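Local coordinates for BAR/IMD domain-containing adapter protein 2-like 2 (Mus musculus, PDB 3OK8) that binds phosphoinositides through its I-BAR (IMD) domain, the part in this chain, and induces planar or gently curved membrane structures, at residues A[103-108]-A[186-191]; A[125-130]-A[168-173]. One frame throughout, in Å; residues are numbered along the deposited sequence.

Interaction 1: residues A[103-108]-A[186-191]; sequences LQHMEK and YRFLAE
Phe188 reaches across from 186-191 and meets the imidazole of His105 rim to rim. Its CE2 lies 3.4 Å from His105 ND1, and that nitrogen comes in at the edge of the phenyl ring, in its plane. His105 CE1 stands just as near CE2, while Phe188 CZ also borders ND1. The centroids are 5.5 Å apart and the planes 29° from each other, so neither ring lies over the face of the other and this is not a stack. His105 can reach the phenyl because its CG is turned anti to the backbone N (chi1 -160°), and the side chain leaves the backbone in the direction of the other helix. Replacing His105 with an alanine would probably leave the CE2-CZ rim of Phe188 without its flat neighbour and open a gap on the partly exposed side of the contact. The same phenyl also has Met106 CE near its CE1, at 4.3 Å and obliquely.

One residue further on, Leu189 brings in CD1, which sits 3.4 Å from Met106 CE, tight for two methyl carbons. The methionine chain is extended beyond CG, and this carries its terminal methyl across the space between the helices to meet the leucine branch at about a right angle. The Met106-Leu189 pair is buried, the His105-Phe188 pair partly exposed.

The two helical segments run antiparallel at 157°, with short-segment axes 12.5 Å apart, a wide spacing bridged mainly by Phe188, His105 and Met106. This is helix 71-147 against helix 153-217 in the three-helix bundle of the I-BAR domain. Helix 5-66 supplies the third wall, with Val33 against Met106 and Leu29 against Leu189, and Ile60 of the second subunit packs on Leu189 as well.

Interaction 2: residues A[125-130]-A[168-173]; sequences EIEYRH and QAFVSE
Phe170 fills the space between two antiparallel helices of the I-BAR three-helix bundle, its ring set against Glu127 and Tyr128 of the facing segment. The axes of 125-130 and 168-173 are 11.1 Å apart at their closest and cross at -158°.

The apolar contacts centre on two aromatic residues. Phe170 CE1 lies 4.1 Å from Tyr128 CB, and the two side chains cross at about a right angle. CE1 meets the tyrosine both at CB and at the edge of its ring, near the ring plane, while Phe170 CZ faces the backbone, 3.7 Å from Tyr128 N. Tyr128 takes its other partner further out along the phenol, where Val171 CG2 arrives at the ring edge, in its plane. Tyr11 of helix 5-66 meets the Tyr128 ring and Phe10 touches Val171, so the third helix also packs here.

On the more exposed flank the contact is between a charged chain and a ring. Glu127 is extended, with CG anti to the backbone N (chi1 180°), and its methylenes run past the phenyl in the opposite direction to the Phe170 side chain. CB is 3.7 Å from Phe170 CE2. Exactly how the carboxylate lies against the ring is doubtful, because its carbon comes closer to the phenyl in the model than can be trusted. The charge of Glu127 is answered along its own helix, where OE1 forms a salt bridge with Arg131 NE.

At the phenol edge, Val171 CG2 stands 3.6 Å from Tyr128 CE2.

How the interactions relate
Both interactions join helix 71-147 to helix 153-217, at two levels of one long antiparallel pair. Their centres are 30 Å apart, and the nearest atoms about 15 Å. Along the chain the order is 103-108, 125-130, 168-173, 186-191, so interaction 2 is nested inside interaction 1, nearer the turn that links the two helices. Interaction 1 sits close to the centre of the chain and has the second subunit beside it; interaction 2 lies about 29 Å from that centre, where no other chain of the assembly touches its segments. This is consistent with an elongated bundle that runs from the overlap of the antiparallel dimer into an arm outside it.

Interaction 1: residues A[103-108]-A[186-191]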
loop_
_atom_site.group_PDB
_atom_site.type_symbol
_atom_site.label_atom_id
_atom_site.label_comp_id
_atom_site.label_asym_id
_atom_site.label_seq_id
_atom_site.Cartn_x
_atom_site.Cartn_y
_atom_site.Cartn_z
ATOM N N LEU A 103 3.009 -17.382 -4.428
ATOM C CA LEU A 103 4.207 -17.240 -5.248
ATOM C C LEU A 103 5.229 -18.383 -5.133
ATOM O O LEU A 103 5.861 -18.735 -6.126
ATOM C CB LEU A 103 4.868 -15.880 -4.985
ATOM C CG LEU A 103 4.537 -14.687 -5.893
ATOM C CD1 LEU A 103 3.171 -14.785 -6.535
ATOM C CD2 LEU A 103 4.671 -13.354 -5.129
ATOM N N GLN A 104 5.400 -18.960 -3.946
ATOM C CA GLN A 104 6.295 -20.114 -3.804
ATOM C C GLN A 104 5.629 -21.371 -4.362
ATOM O O GLN A 104 6.290 -22.350 -4.739
ATOM C CB GLN A 104 6.670 -20.350 -2.342
ATOM C CG GLN A 104 7.658 -19.356 -1.766
ATOM C CD GLN A 104 7.965 -19.637 -0.299
ATOM O OE1 GLN A 104 8.453 -18.772 0.418
ATOM N NE2 GLN A 104 7.677 -20.855 0.151
ATOM N N HIS A 105 4.305 -21.340 -4.412
ATOM C CA HIS A 105 3.555 -22.483 -4.902
ATOM C C HIS A 105 3.724 -22.661 -6.412
ATOM O O HIS A 105 4.000 -23.764 -6.894
ATOM C CB HIS A 105 2.076 -22.336 -4.543
ATOM C CG HIS A 105 1.327 -23.629 -4.564
ATOM N ND1 HIS A 105 0.512 -23.998 -5.613
ATOM C CD2 HIS A 105 1.285 -24.649 -3.675
ATOM C CE1 HIS A 105 -0.008 -25.188 -5.363
ATOM N NE2 HIS A 105 0.445 -25.603 -4.194
ATOM N N MET A 106 3.560 -21.572 -7.152
ATOM C CA MET A 106 3.634 -21.629 -8.602
ATOM C C MET A 106 5.022 -22.003 -9.105
ATOM O O MET A 106 5.153 -22.891 -9.943
ATOM C CB MET A 106 3.167 -20.318 -9.227
ATOM C CG MET A 106 1.657 -20.137 -9.224
ATOM S SD MET A 106 1.195 -18.440 -9.659
ATOM C CE MET A 106 -0.497 -18.379 -9.065
ATOM N N GLU A 107 6.067 -21.350 -8.606
ATOM C CA GLU A 107 7.419 -21.688 -9.061
ATOM C C GLU A 107 7.840 -23.108 -8.653
ATOM O O GLU A 107 8.681 -23.729 -9.303
ATOM C CB GLU A 107 8.439 -20.635 -8.607
ATOM C CG GLU A 107 8.324 -20.218 -7.143
ATOM C CD GLU A 107 9.081 -21.147 -6.198
ATOM O OE1 GLU A 107 9.709 -22.119 -6.695
ATOM O OE2 GLU A 107 9.051 -20.892 -4.961
ATOM N N LYS A 108 7.235 -23.622 -7.589
ATOM C CA LYS A 108 7.581 -24.941 -7.068
ATOM C C LYS A 108 6.907 -26.052 -7.866
ATOM O O LYS A 108 7.393 -27.183 -7.917
ATOM C CB LYS A 108 7.169 -25.048 -5.597
ATOM C CG LYS A 108 8.167 -25.805 -4.734
ATOM C CD LYS A 108 7.517 -26.501 -3.543
ATOM C CE LYS A 108 8.384 -27.669 -3.077
ATOM N NZ LYS A 108 9.843 -27.328 -3.061
ATOM N N TYR A 186 -7.599 -23.000 -14.302
ATOM C CA TYR A 186 -8.190 -21.680 -14.073
ATOM C C TYR A 186 -8.719 -21.545 -12.643
ATOM O O TYR A 186 -8.449 -20.552 -11.946
ATOM C CB TYR A 186 -9.297 -21.376 -15.066
ATOM C CG TYR A 186 -8.766 -21.061 -16.442
ATOM C CD1 TYR A 186 -8.022 -19.915 -16.657
ATOM C CD2 TYR A 186 -9.003 -21.910 -17.526
ATOM C CE1 TYR A 186 -7.524 -19.605 -17.897
ATOM C CE2 TYR A 186 -8.500 -21.607 -18.786
ATOM C CZ TYR A 186 -7.760 -20.443 -18.960
ATOM O OH TYR A 186 -7.249 -20.111 -20.183
ATOM N N ARG A 187 -9.469 -22.553 -12.211
ATOM C CA ARG A 187 -10.045 -22.572 -10.872
ATOM C C ARG A 187 -9.001 -22.435 -9.771
ATOM O O ARG A 187 -9.266 -21.817 -8.749
ATOM C CB ARG A 187 -10.853 -23.854 -10.648
ATOM C CG ARG A 187 -11.216 -24.118 -9.193
ATOM C CD ARG A 187 -12.290 -25.213 -9.043
ATOM N NE ARG A 187 -13.571 -24.780 -9.594
ATOM C CZ ARG A 187 -14.219 -25.389 -10.584
ATOM N NH1 ARG A 187 -15.372 -24.884 -11.017
ATOM N NH2 ARG A 187 -13.721 -26.496 -11.133
ATOM N N PHE A 188 -7.837 -23.042 -9.965
ATOM C CA PHE A 188 -6.781 -23.007 -8.966
ATOM C C PHE A 188 -6.214 -21.591 -8.880
ATOM O O PHE A 188 -5.831 -21.143 -7.811
ATOM C CB PHE A 188 -5.678 -24.005 -9.319
ATOM C CG PHE A 188 -4.284 -23.581 -8.885
ATOM C CD1 PHE A 188 -3.556 -22.651 -9.632
ATOM C CD2 PHE A 188 -3.692 -24.138 -7.754
ATOM C CE1 PHE A 188 -2.278 -22.274 -9.249
ATOM C CE2 PHE A 188 -2.415 -23.770 -7.365
ATOM C CZ PHE A 188 -1.703 -22.831 -8.109
ATOM N N LEU A 189 -6.167 -20.897 -10.014
ATOM C CA LEU A 189 -5.674 -19.527 -10.065
ATOM C C LEU A 189 -6.680 -18.623 -9.371
ATOM O O LEU A 189 -6.328 -17.809 -8.504
ATOM C CB LEU A 189 -5.455 -19.091 -11.516
ATOM C CG LEU A 189 -4.545 -17.891 -11.771
ATOM C CD1 LEU A 189 -3.218 -18.065 -11.031
ATOM C CD2 LEU A 189 -4.309 -17.694 -13.274
ATOM N N ALA A 190 -7.945 -18.796 -9.731
ATOM C CA ALA A 190 -9.021 -18.063 -9.090
ATOM C C ALA A 190 -9.111 -18.322 -7.575
ATOM O O ALA A 190 -9.402 -17.409 -6.812
ATOM C CB ALA A 190 -10.347 -18.357 -9.771
ATOM N N GLU A 191 -8.859 -19.550 -7.138
ATOM C CA GLU A 191 -9.010 -19.884 -5.716
ATOM C C GLU A 191 -7.892 -19.247 -4.890
ATOM O O GLU A 191 -8.151 -18.639 -3.853
ATOM C CB GLU A 191 -9.048 -21.402 -5.488
ATOM C CG GLU A 191 -10.269 -22.104 -6.136
ATOM C CD GLU A 191 -10.419 -23.587 -5.753
ATOM O OE1 GLU A 191 -9.433 -24.223 -5.320
ATOM O OE2 GLU A 191 -11.536 -24.134 -5.901
#

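Interaction 2: residues A[125-130]-A[168-173]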
loop_
_atom_site.group_PDB
_atom_site.type_symbol
_atom_site.label_atom_id
_atom_site.label_comp_id
_atom_site.label_asym_id
_atom_site.label_seq_id
_atom_site.Cartn_x
_atom_site.Cartn_y
_atom_site.Cartn_z
ATOM N N GLU A 125 -2.256 -38.763 -27.338
ATOM C CA GLU A 125 -1.878 -38.853 -28.740
ATOM C C GLU A 125 -1.541 -40.292 -29.150
ATOM O O GLU A 125 -2.048 -40.798 -30.151
ATOM C CB GLU A 125 -0.713 -37.927 -29.054
ATOM C CG GLU A 125 -0.637 -37.574 -30.524
ATOM C CD GLU A 125 0.603 -36.788 -30.875
ATOM O OE1 GLU A 125 1.066 -35.983 -30.032
ATOM O OE2 GLU A 125 1.111 -36.978 -32.000
ATOM N N ILE A 126 -0.691 -40.943 -28.362
ATOM C CA ILE A 126 -0.231 -42.287 -28.662
ATOM C C ILE A 126 -1.369 -43.302 -28.691
ATOM O O ILE A 126 -1.355 -44.214 -29.505
ATOM C CB ILE A 126 0.854 -42.753 -27.673
ATOM C CG1 ILE A 126 1.575 -43.988 -28.215
ATOM C CG2 ILE A 126 0.252 -43.043 -26.312
ATOM C CD1 ILE A 126 2.691 -44.490 -27.317
ATOM N N GLU A 127 -2.356 -43.153 -27.815
ATOM C CA GLU A 127 -3.471 -44.091 -27.818
ATOM C C GLU A 127 -4.364 -43.851 -29.018
ATOM O O GLU A 127 -4.920 -44.791 -29.573
ATOM C CB GLU A 127 -4.303 -44.026 -26.536
ATOM C CG GLU A 127 -5.468 -45.012 -26.562
ATOM C CD GLU A 127 -6.188 -45.182 -25.231
ATOM O OE1 GLU A 127 -7.163 -45.961 -25.201
ATOM O OE2 GLU A 127 -5.796 -44.550 -24.221
ATOM N N TYR A 128 -4.496 -42.591 -29.417
ATOM C CA TYR A 128 -5.291 -42.240 -30.585
ATOM C C TYR A 128 -4.680 -42.850 -31.847
ATOM O O TYR A 128 -5.377 -43.447 -32.664
ATOM C CB TYR A 128 -5.396 -40.723 -30.721
ATOM C CG TYR A 128 -6.231 -40.252 -31.890
ATOM C CD1 TYR A 128 -5.688 -40.163 -33.165
ATOM C CD2 TYR A 128 -7.556 -39.884 -31.716
ATOM C CE1 TYR A 128 -6.441 -39.728 -34.234
ATOM C CE2 TYR A 128 -8.316 -39.445 -32.776
ATOM C CZ TYR A 128 -7.753 -39.371 -34.031
ATOM O OH TYR A 128 -8.503 -38.932 -35.088
ATOM N N ARG A 129 -3.370 -42.699 -31.995
ATOM C CA ARG A 129 -2.660 -43.266 -33.132
ATOM C C ARG A 129 -2.854 -44.789 -33.261
ATOM O O ARG A 129 -3.037 -45.301 -34.362
ATOM C CB ARG A 129 -1.169 -42.899 -33.073
ATOM C CG ARG A 129 -0.720 -41.777 -34.031
ATOM C CD ARG A 129 -0.988 -40.351 -33.512
ATOM N NE ARG A 129 -2.078 -39.678 -34.223
ATOM C CZ ARG A 129 -1.911 -38.749 -35.163
ATOM N NH1 ARG A 129 -2.971 -38.200 -35.753
ATOM N NH2 ARG A 129 -0.689 -38.365 -35.515
ATOM N N HIS A 130 -2.823 -45.506 -32.142
ATOM C CA HIS A 130 -2.960 -46.964 -32.159
ATOM C C HIS A 130 -4.351 -47.422 -32.587
ATOM O O HIS A 130 -4.495 -48.234 -33.506
ATOM C CB HIS A 130 -2.626 -47.550 -30.788
ATOM C CG HIS A 130 -1.166 -47.538 -30.470
ATOM N ND1 HIS A 130 -0.266 -46.736 -31.139
ATOM C CD2 HIS A 130 -0.450 -48.205 -29.534
ATOM C CE1 HIS A 130 0.943 -46.922 -30.641
ATOM N NE2 HIS A 130 0.859 -47.807 -29.664
ATOM N N GLN A 168 -14.919 -43.938 -30.536
ATOM C CA GLN A 168 -15.830 -42.823 -30.292
ATOM C C GLN A 168 -15.868 -42.513 -28.799
ATOM O O GLN A 168 -15.807 -41.350 -28.395
ATOM C CB GLN A 168 -17.241 -43.130 -30.794
ATOM C CG GLN A 168 -17.418 -42.984 -32.301
ATOM C CD GLN A 168 -18.845 -43.249 -32.756
ATOM O OE1 GLN A 168 -19.482 -44.203 -32.312
ATOM N NE2 GLN A 168 -19.353 -42.400 -33.646
ATOM N N ALA A 169 -15.961 -43.566 -27.991
ATOM C CA ALA A 169 -16.008 -43.441 -26.541
ATOM C C ALA A 169 -14.760 -42.757 -26.008
ATOM O O ALA A 169 -14.857 -41.757 -25.306
ATOM C CB ALA A 169 -16.167 -44.800 -25.896
ATOM N N PHE A 170 -13.603 -43.325 -26.344
ATOM C CA PHE A 170 -12.285 -42.816 -25.956
ATOM C C PHE A 170 -12.065 -41.356 -26.359
ATOM O O PHE A 170 -11.751 -40.517 -25.527
ATOM C CB PHE A 170 -11.193 -43.715 -26.557
ATOM C CG PHE A 170 -9.858 -43.031 -26.765
ATOM C CD1 PHE A 170 -9.580 -42.362 -27.949
ATOM C CD2 PHE A 170 -8.870 -43.098 -25.798
ATOM C CE1 PHE A 170 -8.359 -41.752 -28.153
ATOM C CE2 PHE A 170 -7.649 -42.491 -25.997
ATOM C CZ PHE A 170 -7.390 -41.818 -27.178
ATOM N N VAL A 171 -12.232 -41.068 -27.640
ATOM C CA VAL A 171 -12.093 -39.721 -28.164
ATOM C C VAL A 171 -13.026 -38.736 -27.460
ATOM O O VAL A 171 -12.653 -37.597 -27.194
ATOM C CB VAL A 171 -12.360 -39.706 -29.688
ATOM C CG1 VAL A 171 -13.540 -38.817 -30.026
ATOM C CG2 VAL A 171 -11.108 -39.324 -30.466
ATOM N N SER A 172 -14.239 -39.181 -27.156
ATOM C CA SER A 172 -15.230 -38.321 -26.522
ATOM C C SER A 172 -14.850 -38.057 -25.071
ATOM O O SER A 172 -15.008 -36.947 -24.558
ATOM C CB SER A 172 -16.608 -38.979 -26.592
ATOM O OG SER A 172 -17.567 -38.253 -25.843
ATOM N N GLU A 173 -14.338 -39.095 -24.422
ATOM C CA GLU A 173 -13.938 -39.025 -23.025
ATOM C C GLU A 173 -12.675 -38.178 -22.836
ATOM O O GLU A 173 -12.527 -37.478 -21.831
ATOM C CB GLU A 173 -13.718 -40.440 -22.484
ATOM C CG GLU A 173 -13.065 -40.505 -21.113
ATOM C CD GLU A 173 -13.923 -39.879 -20.015
ATOM O OE1 GLU A 173 -15.159 -40.080 -20.051
ATOM O OE2 GLU A 173 -13.356 -39.197 -19.119
#